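Local coordinates for water-soluble chlorophyll protein (Brassicaceae, PDB 5HPZ) that binds chlorophyll a in a water-soluble assembly of four chains and apparently tunes the pigment's spectrum by deforming its ring, at residues Phe60-Val65 with Asp70-Ser75; Ala106-Ile111 with Asp163-Phe168; Gly145-Pro150 with Gln156-Asn161. All coordinates share one frame; numbering follows the deposited sequence.

How the contacts relate
The contacts lie on one Kunitz-type beta-trefoil chain. Contact 1 closes first along the chain and sits apart: its centre is about 23 Å from that of contact 2 and about 24 Å from that of contact 3, which lies across the chain's centre from it. Contacts 2 and 3 are neighbours, their centres about 4 Å apart. Glu108 OE2 of contact 2 reaches Thr160 OG1 of contact 3, probably as a hydrogen bond, and Pro109 O similarly meets Ala159 N at 2.8 Å. The hairpin of contact 3 (strands 142-148 and 155-160) also leads toward the pigment, the side chain of Pro150 lying about 8 Å from a bound 13'2-hydroxyl-chlorophyll a.

Contact 1: residues Phe60-Val65 with Asp70-Ser75; sequences FGYEPV and DYIYTS
Phe60 and Ile72 mark the nearest backbone approach, yet their CA atoms stand 7.6 Å apart, too far for strand pairing. Residues 60-62 close strand 58-62, after which the chain turns through a cis peptide bond before Pro64; residues 70-75 lie in the connection that returns it to strand 78-82. Side chains therefore span the gap. Tyr62 reaches across: its CG is anti to the carbonyl carbon (chi1 -70°), and the ring extends to the backbone of residues 71-73. Ile72 slides past it in the opposite direction and lays CD1 over one face of the ring, a CH-pi contact 4.0 Å from the centroid and 25° off the normal, displaced toward the rim, where CD1 is 3.7 Å from Tyr62 CZ. On the strand side, Phe60 adds its CB, 4.1 Å from Ile72 CG1, while its ring leads away to an edge-to-face meeting with Phe171. The backbone N of Tyr73 appears to donate to Tyr62 OH at 3.0 Å, a bent bond (132° at the hydrogen) and a doubtful one, because the hydroxyl is modelled too close to Tyr71 O. The connection is thus held to the strand end chiefly by apolar packing on a tyrosine face, the phenol oxygen adding a polar link of uncertain geometry.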
# COMPACT_ATOMS: atom_id res chain seq x y z
N PHE A 60 -7.91 -7.08 -29.01
CA PHE A 60 -8.29 -8.47 -29.23
C PHE A 60 -7.50 -9.06 -30.42
O PHE A 60 -7.31 -8.40 -31.47
CB PHE A 60 -9.77 -8.48 -29.58
CG PHE A 60 -10.62 -7.64 -28.67
CD1 PHE A 60 -10.89 -8.06 -27.38
CD2 PHE A 60 -11.09 -6.42 -29.07
CE1 PHE A 60 -11.67 -7.29 -26.53
CE2 PHE A 60 -11.89 -5.66 -28.23
CZ PHE A 60 -12.17 -6.10 -26.95
N GLY A 61 -7.06 -10.29 -30.26
CA GLY A 61 -6.37 -11.01 -31.35
C GLY A 61 -6.88 -12.44 -31.40
O GLY A 61 -7.12 -13.06 -30.37
N TYR A 62 -7.01 -12.98 -32.61
CA TYR A 62 -7.51 -14.33 -32.79
C TYR A 62 -6.51 -15.32 -32.33
O TYR A 62 -5.32 -15.13 -32.48
CB TYR A 62 -7.85 -14.63 -34.25
CG TYR A 62 -9.07 -13.89 -34.75
CD1 TYR A 62 -10.36 -14.23 -34.32
CD2 TYR A 62 -8.93 -12.85 -35.70
CE1 TYR A 62 -11.47 -13.55 -34.80
CE2 TYR A 62 -10.04 -12.16 -36.17
CZ TYR A 62 -11.32 -12.51 -35.73
OH TYR A 62 -12.42 -11.79 -36.24
N GLU A 63 -7.02 -16.41 -31.77
CA GLU A 63 -6.21 -17.51 -31.37
C GLU A 63 -7.21 -18.64 -31.27
O GLU A 63 -8.23 -18.50 -30.55
CB GLU A 63 -5.54 -17.25 -30.01
CG GLU A 63 -4.96 -18.51 -29.35
CD GLU A 63 -3.84 -19.12 -30.15
OE1 GLU A 63 -3.03 -18.34 -30.76
OE2 GLU A 63 -3.79 -20.37 -30.17
N PRO A 64 -6.99 -19.72 -32.02
CA PRO A 64 -5.90 -19.79 -33.02
C PRO A 64 -6.17 -18.86 -34.20
O PRO A 64 -7.22 -18.16 -34.22
CB PRO A 64 -5.89 -21.27 -33.48
CG PRO A 64 -7.11 -21.91 -32.86
CD PRO A 64 -7.58 -21.03 -31.72
N VAL A 65 -5.19 -18.74 -35.08
CA VAL A 65 -5.42 -18.64 -36.54
C VAL A 65 -6.27 -17.47 -37.08
O VAL A 65 -6.03 -16.31 -36.74
CB VAL A 65 -5.90 -20.05 -37.09
CG1 VAL A 65 -7.39 -20.35 -36.82
CG2 VAL A 65 -5.53 -20.29 -38.56
N ASP A 70 -9.05 -8.29 -40.74
CA ASP A 70 -8.65 -7.32 -39.70
C ASP A 70 -9.83 -7.00 -38.75
O ASP A 70 -9.76 -6.01 -38.04
CB ASP A 70 -8.07 -6.02 -40.32
N TYR A 71 -10.88 -7.83 -38.75
CA TYR A 71 -12.13 -7.53 -38.02
C TYR A 71 -12.44 -8.63 -37.02
O TYR A 71 -12.18 -9.80 -37.29
CB TYR A 71 -13.32 -7.31 -38.97
CG TYR A 71 -13.26 -5.99 -39.73
CD1 TYR A 71 -12.84 -4.81 -39.09
CD2 TYR A 71 -13.61 -5.91 -41.09
CE1 TYR A 71 -12.75 -3.61 -39.77
CE2 TYR A 71 -13.56 -4.69 -41.76
CZ TYR A 71 -13.12 -3.56 -41.09
OH TYR A 71 -13.05 -2.34 -41.72
N ILE A 72 -12.97 -8.22 -35.86
CA ILE A 72 -13.36 -9.18 -34.82
C ILE A 72 -14.81 -9.60 -34.95
O ILE A 72 -15.73 -8.76 -35.08
CB ILE A 72 -13.05 -8.67 -33.39
CG1 ILE A 72 -11.54 -8.41 -33.26
CG2 ILE A 72 -13.47 -9.69 -32.34
CD1 ILE A 72 -10.70 -9.63 -33.46
N TYR A 73 -14.98 -10.93 -34.94
CA TYR A 73 -16.25 -11.64 -35.03
C TYR A 73 -16.65 -12.26 -33.71
O TYR A 73 -15.82 -12.66 -32.91
CB TYR A 73 -16.22 -12.71 -36.17
CG TYR A 73 -16.25 -12.01 -37.53
CD1 TYR A 73 -15.09 -11.39 -38.04
CD2 TYR A 73 -17.43 -11.89 -38.24
CE1 TYR A 73 -15.11 -10.69 -39.26
CE2 TYR A 73 -17.46 -11.17 -39.45
CZ TYR A 73 -16.30 -10.58 -39.95
OH TYR A 73 -16.32 -9.88 -41.12
N THR A 74 -17.95 -12.32 -33.49
CA THR A 74 -18.51 -13.06 -32.37
C THR A 74 -18.20 -14.53 -32.45
O THR A 74 -17.78 -15.03 -33.48
CB THR A 74 -20.04 -12.91 -32.30
OG1 THR A 74 -20.63 -13.20 -33.57
CG2 THR A 74 -20.41 -11.48 -31.91
N SER A 75 -18.36 -15.20 -31.32
CA SER A 75 -18.39 -16.64 -31.24
C SER A 75 -17.08 -17.24 -31.76
O SER A 75 -17.03 -18.38 -32.23
CB SER A 75 -19.60 -17.22 -32.02
OG SER A 75 -20.87 -16.64 -31.66

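Contact 2: residues Ala106-Ile111 with Asp163-Phe168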
# COMPACT_ATOMS: atom_id res chain seq x y z
N ALA A 106 -11.12 -19.90 -6.88
CA ALA A 106 -12.43 -20.04 -6.24
C ALA A 106 -13.38 -20.85 -7.12
O ALA A 106 -13.16 -20.98 -8.34
CB ALA A 106 -13.01 -18.66 -5.97
N LYS A 107 -14.49 -21.31 -6.53
CA LYS A 107 -15.48 -22.07 -7.29
C LYS A 107 -15.95 -21.26 -8.49
O LYS A 107 -16.16 -21.82 -9.54
CB LYS A 107 -16.70 -22.46 -6.43
CG LYS A 107 -16.56 -23.77 -5.67
N GLU A 108 -16.11 -19.95 -8.32
CA GLU A 108 -16.30 -19.03 -9.47
C GLU A 108 -14.96 -18.33 -9.67
O GLU A 108 -14.63 -17.42 -8.94
CB GLU A 108 -17.40 -17.99 -9.14
CG GLU A 108 -18.81 -18.59 -9.02
CD GLU A 108 -19.90 -17.52 -8.90
OE1 GLU A 108 -19.72 -16.56 -8.13
OE2 GLU A 108 -20.93 -17.64 -9.57
N PRO A 109 -14.15 -18.77 -10.61
CA PRO A 109 -12.78 -18.32 -10.46
C PRO A 109 -12.58 -16.90 -10.97
O PRO A 109 -13.23 -16.44 -11.94
CB PRO A 109 -12.01 -19.32 -11.31
CG PRO A 109 -12.98 -19.71 -12.38
CD PRO A 109 -14.30 -19.78 -11.68
N ALA A 110 -11.64 -16.23 -10.35
CA ALA A 110 -11.38 -14.87 -10.74
C ALA A 110 -10.83 -14.84 -12.19
O ALA A 110 -10.19 -15.76 -12.63
CB ALA A 110 -10.39 -14.27 -9.80
N ILE A 111 -11.08 -13.76 -12.91
CA ILE A 111 -10.37 -13.50 -14.15
C ILE A 111 -9.09 -12.74 -13.76
O ILE A 111 -9.14 -11.70 -13.08
CB ILE A 111 -11.19 -12.62 -15.12
CG1 ILE A 111 -12.60 -13.18 -15.33
CG2 ILE A 111 -10.48 -12.53 -16.49
CD1 ILE A 111 -12.64 -14.59 -15.87
N ASP A 163 -26.44 -16.93 -14.54
CA ASP A 163 -26.92 -15.98 -15.54
C ASP A 163 -27.18 -14.58 -14.92
O ASP A 163 -27.08 -13.57 -15.61
CB ASP A 163 -28.23 -16.48 -16.22
CG ASP A 163 -28.02 -17.65 -17.21
OD1 ASP A 163 -26.88 -17.99 -17.58
OD2 ASP A 163 -29.03 -18.25 -17.66
N ALA A 164 -27.56 -14.52 -13.65
CA ALA A 164 -27.85 -13.22 -13.04
C ALA A 164 -26.54 -12.39 -12.81
O ALA A 164 -26.58 -11.19 -12.51
CB ALA A 164 -28.58 -13.43 -11.73
N LYS A 165 -25.37 -13.03 -12.95
CA LYS A 165 -24.13 -12.34 -12.72
C LYS A 165 -23.42 -11.85 -13.97
O LYS A 165 -22.37 -11.21 -13.86
CB LYS A 165 -23.20 -13.19 -11.91
CG LYS A 165 -23.65 -13.35 -10.48
CD LYS A 165 -22.56 -14.09 -9.78
CE LYS A 165 -23.05 -14.47 -8.41
NZ LYS A 165 -22.42 -15.74 -8.01
N THR A 166 -23.99 -12.11 -15.14
CA THR A 166 -23.33 -11.73 -16.40
C THR A 166 -23.00 -10.24 -16.45
O THR A 166 -23.77 -9.40 -16.01
CB THR A 166 -24.22 -12.12 -17.55
OG1 THR A 166 -24.31 -13.55 -17.53
CG2 THR A 166 -23.63 -11.67 -18.91
N LEU A 167 -21.80 -9.95 -16.95
CA LEU A 167 -21.35 -8.58 -17.17
C LEU A 167 -21.62 -8.19 -18.60
O LEU A 167 -21.03 -8.77 -19.51
CB LEU A 167 -19.86 -8.46 -16.86
CG LEU A 167 -19.32 -7.03 -17.10
CD1 LEU A 167 -19.97 -6.02 -16.15
CD2 LEU A 167 -17.81 -7.11 -16.89
N PHE A 168 -22.48 -7.19 -18.79
CA PHE A 168 -22.77 -6.68 -20.11
C PHE A 168 -21.90 -5.46 -20.41
O PHE A 168 -21.80 -4.54 -19.58
CB PHE A 168 -24.28 -6.38 -20.22
CG PHE A 168 -25.13 -7.61 -20.04
CD1 PHE A 168 -25.16 -8.60 -21.01
CD2 PHE A 168 -25.86 -7.81 -18.87
CE1 PHE A 168 -25.91 -9.74 -20.84
CE2 PHE A 168 -26.60 -8.97 -18.69
CZ PHE A 168 -26.64 -9.93 -19.68
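Two surface loops of the beta-trefoil are joined by a salt bridge between Glu108, in the loop leading to strand 111-113, and Lys165, at the end of a short 3-10 turn that follows strand 155-160. The backbones stay well apart, with the CA atoms of Glu108 and Lys165 separated by 10.8 Å, and two long side chains meet between them. Glu108 has CG beside its backbone N and then runs extended (chi2 -171°), which delivers the carboxylate far from its own loop. The lysine is extended as well until it bends at its last torsion (chi4 148°), and the two chains cross at about a right angle. Lys165 NZ approaches the fork of the carboxylate: it gives a hydrogen bond to Glu108 OE1 at 2.8 Å and a weak one to Glu108 OE2 at 2.9 Å. The glutamate has a second partner in Thr160, whose OG1 is hydrogen-bonded to OE2, so the carboxylate is probably restrained in its rotation by two partners. Replacing Lys165 with a methionine would probably leave the Glu108 carboxylate without its positive mate across the loops, still tied to Thr160 through OE2 alone. A weak, long ion pair also links the ammonium group to Asp162, so that the positive charge sits near two acids, an arrangement likely to stabilise its protonated form. At the stronger bond, Lys165 NZ meets Glu108 OE1 on the syn side, 17° out of the carboxylate plane.

Contact 3: residues Gly145-Pro150 with Gln156-Asn161; sequences GTIPGP and QLIATN
Four backbone hydrogen bonds tie Gly145 to Ile158 and Ile147 to Gln156, the two hydrogen-bonded pairs of this antiparallel ladder. The straightest is Gln156 N to Ile147 O, 2.7 Å long with 177° at the hydrogen; its return bond runs from Ile147 N to Gln156 O. At the other pair, Ile158 N bonds to Gly145 O at 2.9 Å. Between them the non-hydrogen-bonded pair Thr146-Leu157 is flanked by CA-H...O contacts, with Thr146 CA 3.1 Å from Gln156 O and Leu157 CA 3.4 Å from Gly145 O. The four N-H...O bonds join strands 142-148 and 155-160 as a beta hairpin of the trefoil, the latter strand also bonded through its backbone to Ile45 and Ile111. Apolar contacts follow the two faces. Ile147 and Ile158 share one face and cross at about a right angle; with CG1 between its backbone N and carbonyl carbon (chi1 61°), Ile158 swings CD1 across to the neighbouring strand, where it presses on Ile147 CG2 at 3.5 Å, tighter than usual. On the other face, Thr146 CG2 meets Leu157 CD1 at 4.1 Å. Beyond Ile147, Gln156 CB packs near Gly149 CA, where a side chain would clash. The Gln156 amide reaches on, its OE1 3.6 Å from Pro150 CD, and that proline also packs on Ile37 of a second subunit.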
# COMPACT_ATOMS: atom_id res chain seq x y z
N GLY A 145 -18.73 -12.78 -15.38
CA GLY A 145 -19.61 -11.92 -14.57
C GLY A 145 -18.84 -11.13 -13.54
O GLY A 145 -17.61 -11.07 -13.59
N THR A 146 -19.55 -10.56 -12.56
CA THR A 146 -18.88 -9.93 -11.42
C THR A 146 -19.48 -10.33 -10.09
O THR A 146 -20.63 -10.84 -10.03
CB THR A 146 -18.91 -8.38 -11.56
OG1 THR A 146 -20.25 -7.91 -11.45
CG2 THR A 146 -18.36 -7.92 -12.93
N ILE A 147 -18.65 -10.17 -9.06
CA ILE A 147 -19.08 -10.06 -7.69
C ILE A 147 -18.48 -8.78 -7.12
O ILE A 147 -17.52 -8.27 -7.70
CB ILE A 147 -18.53 -11.19 -6.81
CG1 ILE A 147 -17.02 -11.33 -6.99
CG2 ILE A 147 -19.32 -12.47 -7.07
CD1 ILE A 147 -16.41 -12.38 -6.13
N PRO A 148 -19.01 -8.29 -5.97
CA PRO A 148 -18.38 -7.15 -5.31
C PRO A 148 -16.96 -7.51 -4.90
O PRO A 148 -16.78 -8.51 -4.22
CB PRO A 148 -19.28 -6.91 -4.07
CG PRO A 148 -20.62 -7.46 -4.46
CD PRO A 148 -20.24 -8.71 -5.25
N GLY A 149 -15.98 -6.66 -5.27
CA GLY A 149 -14.60 -6.94 -5.04
C GLY A 149 -14.06 -6.18 -3.85
O GLY A 149 -14.84 -5.48 -3.16
N PRO A 150 -12.73 -6.26 -3.64
CA PRO A 150 -12.07 -5.71 -2.47
C PRO A 150 -11.85 -4.18 -2.44
O PRO A 150 -11.47 -3.67 -1.41
CB PRO A 150 -10.71 -6.45 -2.46
CG PRO A 150 -10.50 -6.86 -3.84
CD PRO A 150 -11.82 -7.05 -4.47
N GLN A 156 -15.71 -7.07 -9.35
CA GLN A 156 -14.53 -7.80 -9.76
C GLN A 156 -14.94 -8.88 -10.74
O GLN A 156 -15.97 -9.56 -10.50
CB GLN A 156 -13.92 -8.44 -8.54
CG GLN A 156 -12.83 -9.37 -8.90
CD GLN A 156 -12.36 -10.18 -7.75
OE1 GLN A 156 -12.58 -9.84 -6.59
NE2 GLN A 156 -11.71 -11.28 -8.06
N LEU A 157 -14.14 -9.09 -11.79
CA LEU A 157 -14.49 -10.07 -12.80
C LEU A 157 -14.20 -11.42 -12.33
O LEU A 157 -13.10 -11.69 -11.86
CB LEU A 157 -13.76 -9.85 -14.12
CG LEU A 157 -14.44 -8.92 -15.10
CD1 LEU A 157 -14.57 -7.49 -14.53
CD2 LEU A 157 -13.69 -8.91 -16.40
N ILE A 158 -15.19 -12.30 -12.53
CA ILE A 158 -15.05 -13.75 -12.38
C ILE A 158 -15.68 -14.50 -13.55
O ILE A 158 -16.37 -13.93 -14.38
CB ILE A 158 -15.76 -14.22 -11.12
CG1 ILE A 158 -17.25 -13.89 -11.24
CG2 ILE A 158 -15.07 -13.61 -9.90
CD1 ILE A 158 -17.98 -13.93 -9.94
N ALA A 159 -15.40 -15.79 -13.67
CA ALA A 159 -16.13 -16.66 -14.57
C ALA A 159 -17.21 -17.43 -13.80
O ALA A 159 -16.96 -18.03 -12.76
CB ALA A 159 -15.21 -17.65 -15.31
N THR A 160 -18.42 -17.44 -14.36
CA THR A 160 -19.56 -17.97 -13.65
C THR A 160 -20.56 -18.51 -14.65
O THR A 160 -20.63 -18.03 -15.79
CB THR A 160 -20.24 -16.84 -12.84
OG1 THR A 160 -21.29 -17.37 -12.06
CG2 THR A 160 -20.83 -15.78 -13.73
N ASN A 161 -21.33 -19.51 -14.25
CA ASN A 161 -22.49 -19.90 -15.04
C ASN A 161 -23.80 -19.45 -14.40
O ASN A 161 -24.85 -19.91 -14.82
CB ASN A 161 -22.46 -21.41 -15.26
CG ASN A 161 -21.30 -21.83 -16.13
OD1 ASN A 161 -21.19 -21.41 -17.28
ND2 ASN A 161 -20.43 -22.64 -15.59